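Local coordinates for SGNH hydrolase-type esterase domain-containing protein (Slackia heliotrinireducens DSM 20476, PDB 4S1P) that is of unknown function but, as a putative SGNH hydrolase of the GDSL-like lipase/acylhydrolase family, probably hydrolyses ester bonds, at residues Thr81-Ala84 against Arg85-Ser89; Gly37-Arg40 against Leu41-Leu45; Gly172-Leu175 against Ala176-Leu180; Gly155-Asp158 against Glu159-Ala163; Leu119-Ser122 against His123-Ser127. All coordinates share one frame; numbering follows the deposited sequence. Where two conformers were deposited one is given.

All five contacts are local, each made within one unbroken run of residues, so they follow in series and none nests or crosses. Contact 2 comes first and closes a short turn in the loop after strand 29-35; contact 1 follows inside helix 80-96, and the two pack together where Ser86 and Ser89 meet Leu41, Ala42 and Leu45. Contact 5 starts helix 123-141 after the loop from helix 114-119. Contact 4 forms the short helix 157-160, and contact 3 lies on the next helix, 170-184; Leu160 packs on Gly172 and Leu175. Contacts 1 and 3 lie on opposite sides of the chain's centre, their centres about 24 Å apart.

Contact 1 (Thr81-Ala84 against Arg85-Ser89); sequences TAYA and RSVAS
Tyr83 and Val87 meet one turn apart on the buried side of helix 80-96, one of the helices that accompany the parallel sheet of this SGNH hydrolase fold, and this is the tight part of the contact. A single methyl does the work: Val87 CG2 lies 3.3 Å from Tyr83 CE1 and nearly as close to CZ and OH, meeting the phenol end of the ring at a slant. The ring gets there because Tyr83 CG is anti to the backbone N (chi1 173°), while Val87 has CG1 in that position and so leaves CG2 beside its own N, facing the preceding turn. Ala133 and Ala137 of helix 123-141 touch the ring, and Ala137 also touches Val87. With an alanine at Tyr83, a gap would probably open between the two helices and Val87 CG2 would lose the ring it rests on. Beneath these side chains Val87 N donates to Tyr83 O over 2.9 Å, almost straight at 173°, and the same helical spacing joins Arg85 N to Thr81 O, Ser86 N to Ala82 O and Ala88 N to Ala84 O. The other side is much looser. Thr81, Ala82 and Arg85 are exposed in the single chain, and Thr81 CG2 comes no nearer than 4.3 Å to Arg85 CG. Arg85 was modelled in two conformers, so its path is doubtful; in one of them the chain bends at chi2 and chi3, folds a face of its guanidinium over Ala84 C, and leaves NH2 3.4 Å from Ala84 CB.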
loop_
_atom_site.group_PDB
_atom_site.type_symbol
_atom_site.label_atom_id
_atom_site.label_comp_id
_atom_site.label_asym_id
_atom_site.label_seq_id
_atom_site.Cartn_x
_atom_site.Cartn_y
_atom_site.Cartn_z
ATOM N N THR A 81 4.627 15.147 1.127
ATOM C CA THR A 81 4.372 15.747 -0.162
ATOM C C THR A 81 4.748 14.820 -1.319
ATOM O O THR A 81 3.990 14.676 -2.280
ATOM C CB THR A 81 5.050 17.107 -0.260
ATOM O OG1 THR A 81 4.538 17.931 0.802
ATOM C CG2 THR A 81 4.767 17.716 -1.607
ATOM N N ALA A 82 5.883 14.144 -1.182
ATOM C CA ALA A 82 6.263 13.139 -2.152
ATOM C C ALA A 82 5.223 12.054 -2.262
ATOM O O ALA A 82 4.894 11.604 -3.359
ATOM C CB ALA A 82 7.633 12.545 -1.850
ATOM N N TYR A 83 4.717 11.633 -1.116
ATOM C CA TYR A 83 3.651 10.626 -1.114
ATOM C C TYR A 83 2.426 11.096 -1.873
ATOM O O TYR A 83 1.925 10.408 -2.780
ATOM C CB TYR A 83 3.298 10.256 0.325
ATOM C CG TYR A 83 2.071 9.338 0.366
ATOM C CD1 TYR A 83 2.119 8.120 -0.237
ATOM C CD2 TYR A 83 0.874 9.750 0.889
ATOM C CE1 TYR A 83 1.028 7.278 -0.277
ATOM C CE2 TYR A 83 -0.233 8.941 0.843
ATOM C CZ TYR A 83 -0.152 7.712 0.247
ATOM O OH TYR A 83 -1.293 6.942 0.182
ATOM N N ALA A 84 1.949 12.282 -1.502
ATOM C CA ALA A 84 0.752 12.837 -2.093
ATOM C C ALA A 84 0.894 12.976 -3.613
ATOM O O ALA A 84 -0.045 12.665 -4.358
ATOM C CB ALA A 84 0.414 14.175 -1.472
ATOM N N ARG A 85 2.044 13.444 -4.076
ATOM C CA ARG A 85 2.228 13.605 -5.502
ATOM C C ARG A 85 2.309 12.275 -6.227
ATOM O O ARG A 85 1.801 12.154 -7.345
ATOM C CB ARG A 85 3.469 14.450 -5.810
ATOM C CG ARG A 85 3.438 15.869 -5.237
ATOM C CD ARG A 85 2.182 16.650 -5.613
ATOM N NE ARG A 85 1.226 16.642 -4.509
ATOM C CZ ARG A 85 -0.085 16.542 -4.651
ATOM N NH1 ARG A 85 -0.622 16.469 -5.863
ATOM N NH2 ARG A 85 -0.863 16.546 -3.583
ATOM N N SER A 86 2.912 11.273 -5.585
ATOM C CA SER A 86 3.006 9.971 -6.200
ATOM C C SER A 86 1.626 9.359 -6.357
ATOM O O SER A 86 1.281 8.818 -7.409
ATOM C CB SER A 86 3.915 9.046 -5.401
ATOM O OG SER A 86 5.271 9.479 -5.412
ATOM N N VAL A 87 0.836 9.401 -5.292
ATOM C CA VAL A 87 -0.536 8.845 -5.376
ATOM C C VAL A 87 -1.378 9.597 -6.376
ATOM O O VAL A 87 -2.142 8.988 -7.117
ATOM C CB VAL A 87 -1.235 8.848 -4.006
ATOM C CG1 VAL A 87 -2.706 8.451 -4.140
ATOM C CG2 VAL A 87 -0.513 7.898 -3.112
ATOM N N ALA A 88 -1.234 10.928 -6.407
ATOM C CA ALA A 88 -2.021 11.698 -7.344
ATOM C C ALA A 88 -1.730 11.280 -8.784
ATOM O O ALA A 88 -2.637 11.053 -9.593
ATOM C CB ALA A 88 -1.751 13.178 -7.169
ATOM N N SER A 89 -0.450 11.160 -9.114
ATOM C CA SER A 89 -0.092 10.876 -10.484
ATOM C C SER A 89 -0.398 9.431 -10.867
ATOM O O SER A 89 -0.878 9.168 -11.974
ATOM C CB SER A 89 1.363 11.255 -10.720
ATOM O OG SER A 89 1.500 12.681 -10.657
#

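Contact 2 (Gly37-Arg40 against Leu41-Leu45)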
loop_
_atom_site.group_PDB
_atom_site.type_symbol
_atom_site.label_atom_id
_atom_site.label_comp_id
_atom_site.label_asym_id
_atom_site.label_seq_id
_atom_site.Cartn_x
_atom_site.Cartn_y
_atom_site.Cartn_z
ATOM N N GLY A 37 12.011 -4.818 -2.362
ATOM C CA GLY A 37 12.329 -4.365 -1.009
ATOM C C GLY A 37 12.877 -2.952 -1.045
ATOM O O GLY A 37 13.745 -2.632 -1.839
ATOM N N GLY A 38 12.306 -2.110 -0.191
ATOM C CA GLY A 38 12.736 -0.723 -0.038
ATOM C C GLY A 38 12.152 0.231 -1.052
ATOM O O GLY A 38 12.421 1.422 -0.986
ATOM N N ALA A 39 11.315 -0.254 -1.960
ATOM C CA ALA A 39 10.783 0.625 -3.006
ATOM C C ALA A 39 9.844 1.703 -2.479
ATOM O O ALA A 39 9.090 1.488 -1.528
ATOM C CB ALA A 39 10.063 -0.189 -4.069
ATOM N N ARG A 40 9.896 2.853 -3.135
ATOM C CA ARG A 40 8.977 3.972 -2.909
ATOM C C ARG A 40 8.066 4.115 -4.125
ATOM O O ARG A 40 8.451 3.764 -5.260
ATOM C CB ARG A 40 9.728 5.303 -2.722
ATOM C CG ARG A 40 10.593 5.365 -1.459
ATOM C CD ARG A 40 11.492 6.574 -1.392
ATOM N NE ARG A 40 12.445 6.417 -0.291
ATOM C CZ ARG A 40 12.557 7.222 0.766
ATOM N NH1 ARG A 40 11.754 8.277 0.931
ATOM N NH2 ARG A 40 13.479 6.960 1.689
ATOM N N LEU A 41 6.862 4.630 -3.897
ATOM C CA LEU A 41 5.872 4.726 -4.990
ATOM C C LEU A 41 6.365 5.560 -6.158
ATOM O O LEU A 41 6.006 5.264 -7.298
ATOM C CB LEU A 41 4.540 5.321 -4.526
ATOM C CG LEU A 41 3.564 4.373 -3.919
ATOM C CD1 LEU A 41 2.361 5.218 -3.476
ATOM C CD2 LEU A 41 3.141 3.223 -4.805
ATOM N N ALA A 42 7.187 6.591 -5.882
ATOM C CA ALA A 42 7.648 7.480 -6.938
ATOM C C ALA A 42 8.392 6.715 -8.052
ATOM O O ALA A 42 8.467 7.174 -9.177
ATOM C CB ALA A 42 8.540 8.551 -6.368
ATOM N N GLU A 43 8.992 5.554 -7.728
ATOM C CA GLU A 43 9.702 4.780 -8.755
ATOM C C GLU A 43 8.790 4.451 -9.920
ATOM O O GLU A 43 9.204 4.402 -11.068
ATOM C CB GLU A 43 10.215 3.445 -8.193
ATOM C CG GLU A 43 11.254 3.614 -7.149
ATOM C CD GLU A 43 11.715 2.280 -6.609
ATOM O OE1 GLU A 43 11.565 1.218 -7.307
ATOM O OE2 GLU A 43 12.196 2.347 -5.457
ATOM N N HIS A 44 7.522 4.209 -9.620
ATOM C CA HIS A 44 6.585 3.813 -10.656
ATOM C C HIS A 44 6.241 4.904 -11.672
ATOM O O HIS A 44 5.658 4.596 -12.708
ATOM C CB HIS A 44 5.305 3.254 -10.014
ATOM C CG HIS A 44 5.553 2.046 -9.198
ATOM N ND1 HIS A 44 5.472 0.780 -9.714
ATOM C CD2 HIS A 44 5.930 1.911 -7.909
ATOM C CE1 HIS A 44 5.786 -0.088 -8.772
ATOM N NE2 HIS A 44 6.101 0.577 -7.680
ATOM N N LEU A 45 6.597 6.141 -11.338
ATOM C CA LEU A 45 6.378 7.280 -12.205
ATOM C C LEU A 45 7.593 7.566 -13.073
ATOM O O LEU A 45 7.560 8.464 -13.907
ATOM C CB LEU A 45 6.013 8.502 -11.382
ATOM C CG LEU A 45 4.617 8.388 -10.751
ATOM C CD1 LEU A 45 4.445 9.527 -9.781
ATOM C CD2 LEU A 45 3.499 8.379 -11.795
#
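Glu43 and Arg40 are bonded in both directions across a tight turn. Glu43 N donates to Arg40 O over 3.1 Å, arriving well above the carbonyl plane, 46° out of it. In return Glu43 OE2 takes a weak bond of 3.3 Å from Arg40 N. The carboxylate reaches that far because the Glu43 chain is extended beyond CG (chi2 179°) and runs back along the backbone it came from: CG passes 3.4 Å from Arg40 O, and OE2 ends 3.3 Å from Ala39 CA, beside the Ala39 methyl. Arg40 sends its own long side chain elsewhere, onto Glu71 and Met72. The turn opens the 3-10 segment 41-45, in the loop that leaves strand 29-35 of the parallel sheet. In SGNH hydrolases the second conserved sequence block lies in such a loop, and the pair Gly37-Gly38 probably belongs to it; Gly38 N is hydrogen-bonded to an unidentified ligand that probably came from the crystallisation liquor. One shell out, Glu43 OE1 forms a salt bridge with Arg36 NH1 and accepts a hydrogen bond from Asn51 ND2, which together fix the rotation of the carboxylate. Replacing Glu43 by an alanine would probably leave Arg36 without its charge mate and Arg40 N without this side-chain acceptor. His44 lies deeper: its ring edge meets Leu41 O in plane, its CD2 is 4.1 Å from Arg40 O, and ND1 is held by Thr55 OG1. The backbone is held as well: Asn11 ND2 hydrogen-bonds to Ala39 O, Glu71 OE1 accepts from Leu41 N, and Thr49 OG1 is hydrogen-bonded to Glu43 O.

Contact 3 (Gly172-Leu175 against Ala176-Leu180)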
loop_
_atom_site.group_PDB
_atom_site.type_symbol
_atom_site.label_atom_id
_atom_site.label_comp_id
_atom_site.label_asym_id
_atom_site.label_seq_id
_atom_site.Cartn_x
_atom_site.Cartn_y
_atom_site.Cartn_z
ATOM N N GLY A 172 -0.999 -10.324 10.447
ATOM C CA GLY A 172 -1.115 -8.958 9.931
ATOM C C GLY A 172 -1.287 -8.913 8.422
ATOM O O GLY A 172 -2.095 -8.132 7.923
ATOM N N SER A 173 -0.569 -9.770 7.703
ATOM C CA SER A 173 -0.752 -9.845 6.257
ATOM C C SER A 173 -2.129 -10.352 5.858
ATOM O O SER A 173 -2.721 -9.895 4.886
ATOM C CB SER A 173 0.317 -10.684 5.614
ATOM O OG SER A 173 1.588 -10.069 5.781
ATOM N N ARG A 174 -2.626 -11.336 6.601
ATOM C CA ARG A 174 -3.961 -11.839 6.341
ATOM C C ARG A 174 -5.006 -10.748 6.537
ATOM O O ARG A 174 -5.930 -10.584 5.736
ATOM C CB ARG A 174 -4.239 -13.057 7.205
ATOM C CG ARG A 174 -5.620 -13.642 6.960
ATOM C CD ARG A 174 -5.801 -14.924 7.739
ATOM N NE ARG A 174 -7.154 -15.437 7.545
ATOM C CZ ARG A 174 -8.222 -15.073 8.253
ATOM N NH1 ARG A 174 -8.128 -14.185 9.251
ATOM N NH2 ARG A 174 -9.399 -15.616 7.961
ATOM N N LEU A 175 -4.818 -9.944 7.581
ATOM C CA LEU A 175 -5.683 -8.857 7.839
ATOM C C LEU A 175 -5.628 -7.830 6.692
ATOM O O LEU A 175 -6.659 -7.370 6.196
ATOM C CB LEU A 175 -5.277 -8.194 9.138
ATOM C CG LEU A 175 -6.106 -6.981 9.516
ATOM C CD1 LEU A 175 -7.598 -7.309 9.617
ATOM C CD2 LEU A 175 -5.583 -6.422 10.823
ATOM N N ALA A 176 -4.435 -7.513 6.233
ATOM C CA ALA A 176 -4.334 -6.596 5.077
ATOM C C ALA A 176 -5.057 -7.139 3.850
ATOM O O ALA A 176 -5.749 -6.407 3.181
ATOM C CB ALA A 176 -2.897 -6.358 4.761
ATOM N N ALA A 177 -4.880 -8.423 3.567
ATOM C CA ALA A 177 -5.574 -9.046 2.442
ATOM C C ALA A 177 -7.081 -8.947 2.598
ATOM O O ALA A 177 -7.783 -8.677 1.634
ATOM C CB ALA A 177 -5.156 -10.493 2.273
ATOM N N LEU A 178 -7.583 -9.197 3.803
ATOM C CA LEU A 178 -9.035 -9.137 4.038
ATOM C C LEU A 178 -9.574 -7.718 3.869
ATOM O O LEU A 178 -10.635 -7.498 3.268
ATOM C CB LEU A 178 -9.393 -9.681 5.426
ATOM C CG LEU A 178 -9.212 -11.177 5.619
ATOM C CD1 LEU A 178 -9.277 -11.455 7.108
ATOM C CD2 LEU A 178 -10.229 -11.985 4.829
ATOM N N VAL A 179 -8.815 -6.733 4.346
ATOM C CA VAL A 179 -9.222 -5.353 4.179
ATOM C C VAL A 179 -9.227 -4.936 2.690
ATOM O O VAL A 179 -10.138 -4.290 2.190
ATOM C CB VAL A 179 -8.306 -4.427 5.020
ATOM C CG1 VAL A 179 -8.612 -2.971 4.754
ATOM C CG2 VAL A 179 -8.462 -4.702 6.527
ATOM N N LEU A 180 -8.160 -5.293 1.992
ATOM C CA LEU A 180 -8.066 -5.004 0.570
ATOM C C LEU A 180 -9.194 -5.700 -0.201
ATOM O O LEU A 180 -9.808 -5.093 -1.070
ATOM C CB LEU A 180 -6.691 -5.390 0.002
ATOM C CG LEU A 180 -5.556 -4.450 0.374
ATOM C CD1 LEU A 180 -4.209 -5.168 0.317
ATOM C CD2 LEU A 180 -5.561 -3.218 -0.508
#
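Leu175 O accepts from Val179 N over 2.9 Å, and three more backbone bonds run beside it: Ala176 N to Gly172 O, Ala177 N to Ser173 O and Leu178 N to Arg174 O. Among the apolar contacts, Leu175 CD1 lies 4.1 Å from Val179 CG2. That same CG2 presses more closely on the backbone, 3.2 Å from Leu175 O, because it sits beside the Val179 N while CG1 is anti to it (chi1 174°). Pro151 touches both residues from helix 149-154, and Val179 also reaches Ala146 of strand 144-147. A third kind of contact lies on the exposed side of the helix. The Arg174 chain is extended from CG to NE, and one face of its guanidinium receives Leu178 CD1, 3.6 Å above the plane and off-centre; the nearest guanidinium atom is NH1, 3.7 Å from CD1. The small side chains serve a different neighbour: Ser173 and Ala177 face helix 19-27, touching Met22 and Met19, and Ser173 OG is hydrogen-bonded to Asn17 ND2. Helix 170-184 thus packs against helix 19-27, helix 149-154 and edge strand 144-147, as a flanking helix of the alpha/beta SGNH fold.

Contact 4 (Gly155-Asp158 against Glu159-Ala163)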
loop_
_atom_site.group_PDB
_atom_site.type_symbol
_atom_site.label_atom_id
_atom_site.label_comp_id
_atom_site.label_asym_id
_atom_site.label_seq_id
_atom_site.Cartn_x
_atom_site.Cartn_y
_atom_site.Cartn_z
ATOM N N GLY A 155 -6.861 -4.272 16.962
ATOM C CA GLY A 155 -6.382 -5.634 17.199
ATOM C C GLY A 155 -5.223 -5.713 18.173
ATOM O O GLY A 155 -4.880 -4.741 18.866
ATOM N N SER A 156 -4.623 -6.905 18.230
ATOM C CA SER A 156 -3.489 -7.197 19.115
ATOM C C SER A 156 -2.148 -6.929 18.434
ATOM O O SER A 156 -1.809 -7.598 17.447
ATOM C CB SER A 156 -3.536 -8.669 19.559
ATOM O OG SER A 156 -2.310 -9.024 20.167
ATOM N N ALA A 157 -1.372 -5.973 18.947
ATOM C CA ALA A 157 -0.041 -5.723 18.383
ATOM C C ALA A 157 0.883 -6.957 18.383
ATOM O O ALA A 157 1.591 -7.205 17.393
ATOM C CB ALA A 157 0.641 -4.543 19.051
ATOM N N ASP A 158 0.853 -7.772 19.448
ATOM C CA ASP A 158 1.679 -8.988 19.461
ATOM C C ASP A 158 1.301 -9.947 18.323
ATOM O O ASP A 158 2.151 -10.683 17.830
ATOM C CB ASP A 158 1.528 -9.759 20.781
ATOM C CG ASP A 158 2.356 -9.188 21.909
ATOM O OD1 ASP A 158 3.290 -8.401 21.656
ATOM O OD2 ASP A 158 2.068 -9.569 23.070
ATOM N N GLU A 159 0.026 -9.966 17.954
ATOM C CA GLU A 159 -0.470 -10.849 16.900
ATOM C C GLU A 159 -0.100 -10.310 15.522
ATOM O O GLU A 159 0.284 -11.082 14.641
ATOM C CB GLU A 159 -1.992 -10.991 16.988
ATOM C CG GLU A 159 -2.583 -11.906 15.934
ATOM C CD GLU A 159 -4.076 -12.143 16.072
ATOM O OE1 GLU A 159 -4.730 -11.539 16.949
ATOM O OE2 GLU A 159 -4.602 -12.960 15.289
ATOM N N LEU A 160 -0.231 -8.976 15.351
ATOM C CA LEU A 160 -0.231 -8.415 14.000
ATOM C C LEU A 160 1.110 -7.929 13.434
ATOM O O LEU A 160 1.290 -7.886 12.206
ATOM C CB LEU A 160 -1.284 -7.295 13.906
ATOM C CG LEU A 160 -2.706 -7.747 14.211
ATOM C CD1 LEU A 160 -3.645 -6.548 14.261
ATOM C CD2 LEU A 160 -3.175 -8.805 13.222
ATOM N N TYR A 161 2.033 -7.558 14.314
ATOM C CA TYR A 161 3.342 -7.112 13.910
ATOM C C TYR A 161 4.362 -8.241 13.917
ATOM O O TYR A 161 4.359 -9.101 14.832
ATOM C CB TYR A 161 3.856 -6.030 14.858
ATOM C CG TYR A 161 3.204 -4.661 14.743
ATOM C CD1 TYR A 161 3.651 -3.746 13.825
ATOM C CD2 TYR A 161 2.166 -4.270 15.596
ATOM C CE1 TYR A 161 3.062 -2.503 13.724
ATOM C CE2 TYR A 161 1.577 -3.033 15.506
ATOM C CZ TYR A 161 2.040 -2.142 14.587
ATOM O OH TYR A 161 1.432 -0.917 14.554
ATOM N N ALA A 162 5.308 -8.154 12.985
ATOM C CA ALA A 162 6.566 -8.905 13.042
ATOM C C ALA A 162 7.420 -8.369 14.196
ATOM O O ALA A 162 7.122 -7.338 14.800
ATOM C CB ALA A 162 7.333 -8.838 11.718
ATOM N N ALA A 163 8.470 -9.106 14.518
ATOM C CA ALA A 163 9.374 -8.728 15.586
ATOM C C ALA A 163 9.894 -7.310 15.523
ATOM O O ALA A 163 10.096 -6.689 16.577
ATOM C CB ALA A 163 10.531 -9.707 15.652
HETATM O O HOH W 1 -5.523 -9.004 16.567
#
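Ser156 and Glu159 are the two ends of a capping arrangement that starts the short helix 157-160. Among the polar contacts, Ser156 OG, at the N-cap, accepts a weak bond of 3.4 Å from Glu159 N, its oxygen being anti to the backbone N (chi1 168°). The return half of a capping box goes through water: the molecule accepts from Ser156 N over 2.8 Å and donates to Glu159 OE1 over 2.7 Å. Glu159 was modelled in two conformers, and the bridge is described for one of them. The backbone bonds mix i to i+3 and i to i+4 spacings. Ser156 O accepts from Leu160 N at 3.0 Å and weakly from Glu159 N, while Ala157 O accepts from Tyr161 N at 3.1 Å and, weakly, from Leu160 N. Apolar packing is thinner. Ala157 CB rests 3.8 Å from Tyr161 CD2, with Ala157 CA in plane at the ring edge. Leu160 CD1 lies 4.1 Å from Gly155 CA, where any beta carbon would collide with it. Outside partners fix the ring: Tyr161 OH donates to Pro108 O, and Phe152 and the ring meet edge to face. The remaining charge, Asp158 OD1, is paired with Arg110 NH2 in a salt bridge. With Asp158 and Glu159 both in the first turn, near amides that point their N-H groups toward the helix start, the negative charges are likely to be eased by the helix end as well as by arginine and water.

Contact 5 (Leu119-Ser122 against His123-Ser127)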
loop_
_atom_site.group_PDB
_atom_site.type_symbol
_atom_site.label_atom_id
_atom_site.label_comp_id
_atom_site.label_asym_id
_atom_site.label_seq_id
_atom_site.Cartn_x
_atom_site.Cartn_y
_atom_site.Cartn_z
ATOM N N LEU A 119 13.464 7.097 14.040
ATOM C CA LEU A 119 12.791 8.183 13.298
ATOM C C LEU A 119 12.624 9.459 14.103
ATOM O O LEU A 119 12.356 10.519 13.519
ATOM C CB LEU A 119 11.400 7.765 12.809
ATOM C CG LEU A 119 11.343 6.762 11.681
ATOM C CD1 LEU A 119 9.892 6.376 11.439
ATOM C CD2 LEU A 119 11.976 7.330 10.415
ATOM N N GLY A 120 12.722 9.372 15.437
ATOM C CA GLY A 120 12.547 10.581 16.256
ATOM C C GLY A 120 11.144 11.140 16.151
ATOM O O GLY A 120 10.916 12.347 16.068
HETATM N N MSE A 121 10.198 10.218 16.111
HETATM C CA MSE A 121 8.805 10.552 16.009
HETATM C C MSE A 121 8.047 9.779 17.052
HETATM O O MSE A 121 8.297 8.578 17.269
HETATM C CB MSE A 121 8.356 10.084 14.621
HETATM C CG MSE A 121 7.031 10.700 14.250
HETATM SE SE MSE A 121 6.627 10.391 12.344
HETATM C CE MSE A 121 7.733 11.762 11.508
ATOM N N SER A 122 7.109 10.442 17.741
ATOM C CA SER A 122 6.286 9.691 18.687
ATOM C C SER A 122 5.294 8.781 17.974
ATOM O O SER A 122 4.982 8.986 16.790
ATOM C CB SER A 122 5.531 10.641 19.627
ATOM O OG SER A 122 4.456 11.261 18.953
ATOM N N HIS A 123 4.828 7.754 18.683
ATOM C CA HIS A 123 3.844 6.855 18.128
ATOM C C HIS A 123 2.551 7.616 17.759
ATOM O O HIS A 123 1.965 7.406 16.701
ATOM C CB HIS A 123 3.546 5.708 19.083
ATOM C CG HIS A 123 2.602 4.722 18.511
ATOM N ND1 HIS A 123 1.248 4.721 18.763
ATOM C CD2 HIS A 123 2.823 3.744 17.611
ATOM C CE1 HIS A 123 0.680 3.764 18.044
ATOM N NE2 HIS A 123 1.629 3.136 17.376
ATOM N N ASP A 124 2.115 8.518 18.633
ATOM C CA ASP A 124 0.920 9.335 18.331
ATOM C C ASP A 124 1.137 10.201 17.089
ATOM O O ASP A 124 0.249 10.315 16.236
ATOM C CB ASP A 124 0.512 10.226 19.504
ATOM C CG ASP A 124 -0.328 9.517 20.546
ATOM O OD1 ASP A 124 -0.847 8.408 20.320
ATOM O OD2 ASP A 124 -0.468 10.119 21.625
ATOM N N ASP A 125 2.326 10.806 16.973
ATOM C CA ASP A 125 2.607 11.701 15.837
ATOM C C ASP A 125 2.591 10.885 14.545
ATOM O O ASP A 125 1.954 11.265 13.556
ATOM C CB ASP A 125 3.965 12.378 16.050
ATOM C CG ASP A 125 4.329 13.442 15.014
ATOM O OD1 ASP A 125 3.454 14.032 14.392
ATOM O OD2 ASP A 125 5.543 13.778 14.902
HETATM N N MSE A 126 3.227 9.718 14.561
HETATM C CA MSE A 126 3.236 8.895 13.350
HETATM C C MSE A 126 1.813 8.452 12.994
HETATM O O MSE A 126 1.418 8.444 11.827
HETATM C CB MSE A 126 4.147 7.677 13.489
HETATM C CG MSE A 126 4.220 6.920 12.165
HETATM SE SE MSE A 126 5.553 5.502 12.214
HETATM C CE MSE A 126 5.423 5.027 10.326
ATOM N N SER A 127 1.059 8.033 14.005
ATOM C CA SER A 127 -0.322 7.566 13.837
ATOM C C SER A 127 -1.157 8.625 13.114
ATOM O O SER A 127 -1.888 8.321 12.170
ATOM C CB SER A 127 -0.936 7.214 15.206
ATOM O OG SER A 127 -0.338 6.027 15.808
HETATM O O HOH W 2 7.064 13.239 17.268
#
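Ser122 turns OG between its backbone N and carbonyl carbon (chi1 75°), and from that crowded position the oxygen accepts a hydrogen bond from Asp125 N over 2.9 Å. Asp125 has CG anti to its own N (chi1 -174°), which carries the carboxylate back toward the start of the helix. There a water molecule joins them again, accepting from Ser122 N over 2.8 Å and donating to Asp125 OD2 over 2.9 Å. This is the N-cap of helix 123-141, close to a capping box in which water replaces the direct return bond; just before it, Gly120 ends helix 114-119 in a Schellman motif. Ser122 O accepts from Met126 N as the first bond of the helical ladder. Asp125 OD1 has its own mate, Arg129 NE, in a salt bridge. Selenomethionine Met121 crosses selenomethionine Met126 at about a right angle, its SE 3.9 Å from Met126 CB, though Met121 was modelled in two conformers and its placing is doubtful. Met126 itself runs inward to Leu116 and Tyr109. Ser127 OG sits 3.3 Å above one face of the His123 ring, off-centre, and donates to His123 O over 2.8 Å; Ser127 N reaches that oxygen from the opposite face of the carbonyl plane.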